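PDB 5DLY: plantazolicin methyltransferase BamL from Bacillus amyloliquefaciens subsp. plantarum, which probably transfers methyl groups from S-adenosylmethionine to the amino terminus of desmethylplantazolicin, a precursor of the antibiotic plantazolicin. Local coordinates for residues G208-F221 / Q251-N265. Numbering follows the deposited sequence.
With 5D7 (prop-2-en-1-yl 2-[(1S)-1-amino-4-carbamimidamidobutyl]-1,3-thiazole-4-carboxylate), chain B.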
# COMPACT_ATOMS: atom_id res chain seq x y z
N GLY A 208 9.87 16.85 -12.01
CA GLY A 208 9.77 15.56 -12.70
C GLY A 208 8.98 14.53 -11.92
O GLY A 208 8.97 13.35 -12.27
N VAL A 209 8.31 14.98 -10.86
CA VAL A 209 7.51 14.11 -9.99
C VAL A 209 6.04 14.52 -10.03
O VAL A 209 5.69 15.65 -9.67
CB VAL A 209 8.03 14.13 -8.54
CG1 VAL A 209 7.17 13.23 -7.66
CG2 VAL A 209 9.49 13.69 -8.48
N SER A 210 5.19 13.60 -10.45
CA SER A 210 3.76 13.87 -10.60
C SER A 210 2.95 12.93 -9.72
O SER A 210 3.51 12.04 -9.09
CB SER A 210 3.36 13.69 -12.07
OG SER A 210 3.58 12.36 -12.49
N PHE A 211 1.64 13.14 -9.67
CA PHE A 211 0.76 12.24 -8.91
C PHE A 211 -0.52 11.90 -9.66
O PHE A 211 -0.93 12.60 -10.58
CB PHE A 211 0.44 12.81 -7.52
CG PHE A 211 -0.69 13.81 -7.50
CD1 PHE A 211 -0.45 15.16 -7.73
CD2 PHE A 211 -1.99 13.40 -7.23
CE1 PHE A 211 -1.49 16.08 -7.71
CE2 PHE A 211 -3.04 14.31 -7.21
CZ PHE A 211 -2.79 15.65 -7.45
N HIS A 212 -1.15 10.81 -9.24
CA HIS A 212 -2.50 10.49 -9.66
C HIS A 212 -3.24 9.86 -8.50
O HIS A 212 -2.66 9.05 -7.77
CB HIS A 212 -2.52 9.55 -10.87
CG HIS A 212 -3.90 9.20 -11.34
ND1 HIS A 212 -4.58 9.94 -12.29
CD2 HIS A 212 -4.75 8.21 -10.96
CE1 HIS A 212 -5.77 9.40 -12.50
NE2 HIS A 212 -5.90 8.35 -11.70
N VAL A 213 -4.51 10.21 -8.34
CA VAL A 213 -5.36 9.59 -7.32
C VAL A 213 -6.69 9.20 -7.96
O VAL A 213 -7.19 9.89 -8.85
CB VAL A 213 -5.59 10.51 -6.10
CG1 VAL A 213 -6.38 9.80 -5.01
CG2 VAL A 213 -4.28 10.99 -5.50
N GLY A 214 -7.25 8.08 -7.51
CA GLY A 214 -8.54 7.62 -8.01
C GLY A 214 -9.07 6.51 -7.14
O GLY A 214 -8.32 5.87 -6.41
N ASN A 215 -10.38 6.27 -7.22
CA ASN A 215 -10.96 5.18 -6.45
C ASN A 215 -11.44 4.01 -7.30
O ASN A 215 -12.05 3.07 -6.78
CB ASN A 215 -12.05 5.68 -5.50
CG ASN A 215 -13.23 6.29 -6.22
OD1 ASN A 215 -13.36 6.16 -7.44
ND2 ASN A 215 -14.09 6.96 -5.47
N SER A 216 -11.14 4.06 -8.60
CA SER A 216 -11.39 2.94 -9.50
C SER A 216 -10.55 1.73 -9.13
O SER A 216 -9.42 1.87 -8.67
CB SER A 216 -11.12 3.35 -10.95
OG SER A 216 -12.03 4.35 -11.35
N PHE A 217 -11.10 0.54 -9.36
CA PHE A 217 -10.52 -0.72 -8.89
C PHE A 217 -9.09 -0.98 -9.35
O PHE A 217 -8.26 -1.48 -8.57
CB PHE A 217 -11.44 -1.88 -9.30
CG PHE A 217 -11.13 -3.18 -8.61
CD1 PHE A 217 -11.58 -3.43 -7.32
CD2 PHE A 217 -10.42 -4.16 -9.28
CE1 PHE A 217 -11.31 -4.65 -6.71
CE2 PHE A 217 -10.15 -5.38 -8.68
CZ PHE A 217 -10.59 -5.63 -7.39
N ILE A 218 -8.80 -0.65 -10.61
CA ILE A 218 -7.47 -0.91 -11.15
C ILE A 218 -6.61 0.35 -11.06
O ILE A 218 -6.67 1.22 -11.93
CB ILE A 218 -7.53 -1.44 -12.60
CG1 ILE A 218 -8.41 -2.70 -12.68
CG2 ILE A 218 -6.12 -1.68 -13.14
CD1 ILE A 218 -7.87 -3.91 -11.96
N GLY A 219 -5.86 0.45 -9.96
CA GLY A 219 -4.92 1.55 -9.75
C GLY A 219 -5.54 2.94 -9.69
O GLY A 219 -4.82 3.93 -9.79
N GLY A 220 -6.86 3.01 -9.52
CA GLY A 220 -7.57 4.29 -9.49
C GLY A 220 -7.65 4.96 -10.84
O GLY A 220 -7.95 6.16 -10.92
N PHE A 221 -7.38 4.20 -11.91
CA PHE A 221 -7.48 4.72 -13.27
C PHE A 221 -8.85 4.37 -13.83
O PHE A 221 -9.27 3.22 -13.78
CB PHE A 221 -6.37 4.15 -14.16
CG PHE A 221 -4.99 4.52 -13.71
CD1 PHE A 221 -4.55 5.84 -13.77
CD2 PHE A 221 -4.12 3.55 -13.21
CE1 PHE A 221 -3.27 6.19 -13.34
CE2 PHE A 221 -2.84 3.89 -12.79
CZ PHE A 221 -2.42 5.21 -12.86
N GLN A 251 -14.39 -9.18 -4.19
CA GLN A 251 -13.80 -7.98 -4.80
C GLN A 251 -14.86 -7.06 -5.40
O GLN A 251 -14.70 -5.84 -5.39
CB GLN A 251 -12.75 -8.37 -5.83
CG GLN A 251 -11.49 -8.95 -5.20
CD GLN A 251 -10.57 -9.62 -6.19
OE1 GLN A 251 -10.63 -9.38 -7.40
NE2 GLN A 251 -9.68 -10.47 -5.67
N SER A 252 -15.94 -7.66 -5.90
CA SER A 252 -17.06 -6.90 -6.44
C SER A 252 -17.82 -6.18 -5.32
O SER A 252 -18.29 -5.05 -5.51
CB SER A 252 -18.00 -7.85 -7.19
OG SER A 252 -19.08 -7.14 -7.79
N GLN A 253 -17.90 -6.81 -4.15
CA GLN A 253 -18.70 -6.28 -3.05
C GLN A 253 -17.95 -5.26 -2.20
O GLN A 253 -18.58 -4.49 -1.46
CB GLN A 253 -19.24 -7.42 -2.19
CG GLN A 253 -20.38 -8.18 -2.85
CD GLN A 253 -20.72 -9.48 -2.15
OE1 GLN A 253 -19.96 -9.98 -1.34
NE2 GLN A 253 -21.88 -10.04 -2.49
N MET A 254 -16.62 -5.24 -2.31
CA MET A 254 -15.74 -4.35 -1.53
C MET A 254 -16.03 -2.89 -1.79
O MET A 254 -16.28 -2.52 -2.93
CB MET A 254 -14.30 -4.53 -1.99
CG MET A 254 -13.58 -5.76 -1.52
SD MET A 254 -11.89 -5.48 -2.06
CE MET A 254 -11.18 -7.04 -1.56
N PRO A 255 -15.93 -2.04 -0.75
CA PRO A 255 -15.98 -0.60 -1.01
C PRO A 255 -14.76 -0.17 -1.83
O PRO A 255 -13.73 -0.85 -1.83
CB PRO A 255 -15.91 0.02 0.39
CG PRO A 255 -16.25 -1.07 1.34
CD PRO A 255 -15.81 -2.34 0.68
N ALA A 256 -14.89 0.96 -2.52
CA ALA A 256 -13.78 1.48 -3.32
C ALA A 256 -12.65 1.93 -2.41
O ALA A 256 -12.88 2.55 -1.37
CB ALA A 256 -14.25 2.64 -4.19
N LEU A 257 -11.42 1.59 -2.79
CA LEU A 257 -10.23 1.96 -2.04
C LEU A 257 -9.63 3.22 -2.63
O LEU A 257 -9.91 3.56 -3.79
CB LEU A 257 -9.21 0.82 -2.11
CG LEU A 257 -9.60 -0.46 -1.35
CD1 LEU A 257 -8.79 -1.65 -1.84
CD2 LEU A 257 -9.42 -0.29 0.14
N LEU A 258 -8.81 3.91 -1.85
CA LEU A 258 -7.96 4.98 -2.38
C LEU A 258 -6.75 4.37 -3.08
O LEU A 258 -6.09 3.48 -2.53
CB LEU A 258 -7.47 5.88 -1.25
CG LEU A 258 -8.51 6.50 -0.30
CD1 LEU A 258 -7.79 7.31 0.76
CD2 LEU A 258 -9.46 7.38 -1.09
N HIS A 259 -6.46 4.85 -4.30
CA HIS A 259 -5.27 4.45 -5.05
C HIS A 259 -4.50 5.71 -5.40
O HIS A 259 -5.05 6.62 -6.01
CB HIS A 259 -5.66 3.72 -6.34
CG HIS A 259 -6.53 2.53 -6.11
ND1 HIS A 259 -7.88 2.63 -5.88
CD2 HIS A 259 -6.23 1.20 -6.07
CE1 HIS A 259 -8.39 1.43 -5.69
NE2 HIS A 259 -7.41 0.54 -5.81
N GLY A 260 -3.24 5.78 -4.98
CA GLY A 260 -2.42 6.97 -5.21
C GLY A 260 -1.08 6.59 -5.79
O GLY A 260 -0.49 5.58 -5.40
N TRP A 261 -0.62 7.39 -6.76
CA TRP A 261 0.69 7.21 -7.37
C TRP A 261 1.49 8.48 -7.27
O TRP A 261 0.97 9.58 -7.52
CB TRP A 261 0.59 6.85 -8.86
CG TRP A 261 -0.25 5.66 -9.18
CD1 TRP A 261 -1.61 5.62 -9.25
CD2 TRP A 261 0.21 4.34 -9.50
NE1 TRP A 261 -2.04 4.36 -9.57
CE2 TRP A 261 -0.94 3.55 -9.74
CE3 TRP A 261 1.48 3.75 -9.62
CZ2 TRP A 261 -0.86 2.20 -10.07
CZ3 TRP A 261 1.56 2.40 -9.95
CH2 TRP A 261 0.39 1.64 -10.17
N ILE A 262 2.76 8.33 -6.90
CA ILE A 262 3.75 9.39 -6.99
C ILE A 262 4.79 8.88 -7.99
O ILE A 262 5.47 7.88 -7.74
CB ILE A 262 4.37 9.71 -5.61
CG1 ILE A 262 3.31 10.35 -4.70
CG2 ILE A 262 5.53 10.69 -5.73
CD1 ILE A 262 3.63 10.22 -3.22
N ILE A 263 4.86 9.55 -9.14
CA ILE A 263 5.60 9.04 -10.30
C ILE A 263 6.79 9.94 -10.62
O ILE A 263 6.62 11.15 -10.80
CB ILE A 263 4.67 8.95 -11.54
CG1 ILE A 263 3.52 7.97 -11.27
CG2 ILE A 263 5.45 8.54 -12.79
CD1 ILE A 263 2.22 8.36 -11.95
N LYS A 264 7.98 9.37 -10.66
CA LYS A 264 9.17 10.13 -11.04
C LYS A 264 9.72 9.66 -12.38
O LYS A 264 9.98 8.47 -12.59
CB LYS A 264 10.25 10.10 -9.95
CG LYS A 264 11.44 11.02 -10.24
CD LYS A 264 12.40 11.06 -9.06
CE LYS A 264 13.57 11.99 -9.33
NZ LYS A 264 14.33 12.27 -8.07
N ASN A 265 9.89 10.62 -13.29
CA ASN A 265 10.46 10.35 -14.59
C ASN A 265 11.41 11.48 -14.96
O ASN A 265 11.00 12.51 -15.50
CB ASN A 265 9.35 10.20 -15.64
CG ASN A 265 9.86 9.70 -16.98
OD1 ASN A 265 11.02 9.30 -17.12
ND2 ASN A 265 8.99 9.72 -17.98
O9 5D7 B . -8.34 -3.44 2.95
C6 5D7 B . -9.07 -3.53 3.92
O7 5D7 B . -10.49 -3.76 3.77
C8 5D7 B . -11.12 -3.75 2.49
C2 5D7 B . -8.54 -3.45 5.30
N3 5D7 B . -7.20 -3.45 5.56
C4 5D7 B . -6.87 -3.38 6.86
S5 5D7 B . -8.32 -3.33 7.80
C1 5D7 B . -9.37 -3.39 6.43
CA 5D7 B . -5.55 -3.37 7.51
N 5D7 B . -4.55 -3.68 6.50
CB 5D7 B . -5.25 -2.02 8.18
CG 5D7 B . -5.62 -0.77 7.38
CD 5D7 B . -4.68 0.36 7.74
NE 5D7 B . -5.12 1.58 7.08
CZ 5D7 B . -6.00 2.48 7.51
NH2 5D7 B . -6.27 3.49 6.80
NH1 5D7 B . -6.56 2.36 8.65
C3 5D7 B . -12.60 -3.94 2.69
C5 5D7 B . -13.32 -4.62 1.81
O HOH W 1 6.19 12.44 -13.42
O HOH W 2 -8.39 -2.13 -5.94
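Strands 209-214 and 258-265 run antiparallel, their axes approaching to 4.5 Å at 155°. S210 with I263, H212 with W261 and G214 with H259 form the hydrogen-bonded pairs; I263 N to S210 O, at 2.8 Å, is nearly straight. Together they make the antiparallel edge of the Rossmann-like methyltransferase sheet, in the 3-2-1-4-5-7-6 strand order of class I enzymes: 209-214 is outermost, and 258-265 also bonds to strand 154-160. Beyond G214 the chain folds back through a type I' turn, I218 to F221, over the face of the sheet bearing H259 and W261. With CG anti to its carbonyl carbon (chi1 -55°), W261 sends its indole under this loop, where NE1 donates to G219 O (2.8 Å), in the ring plane and on a carbonyl lone pair. The CE2–CZ edge of F221 reaches over the rim of one indole face, the planes 30° apart and slid so far that the rings barely overlap (F221 CE2 3.6 Å from W261 CE2); F51 and Y157 stack on this tryptophan. From the other strand, H212 NE2 donates to G220 O (3.1 Å), entering from above the carbonyl plane, which ties the turn down a second time. H259 slots beneath the loop: S216 O sits over its imidazole face, 3.2 Å from CE1, while a water in the ring plane bridges NE2 to F217 O. On the opposite sheet face, V209 packs CG1 against I262 CG2 (3.6 Å) and CG2 against the extended K264 chain.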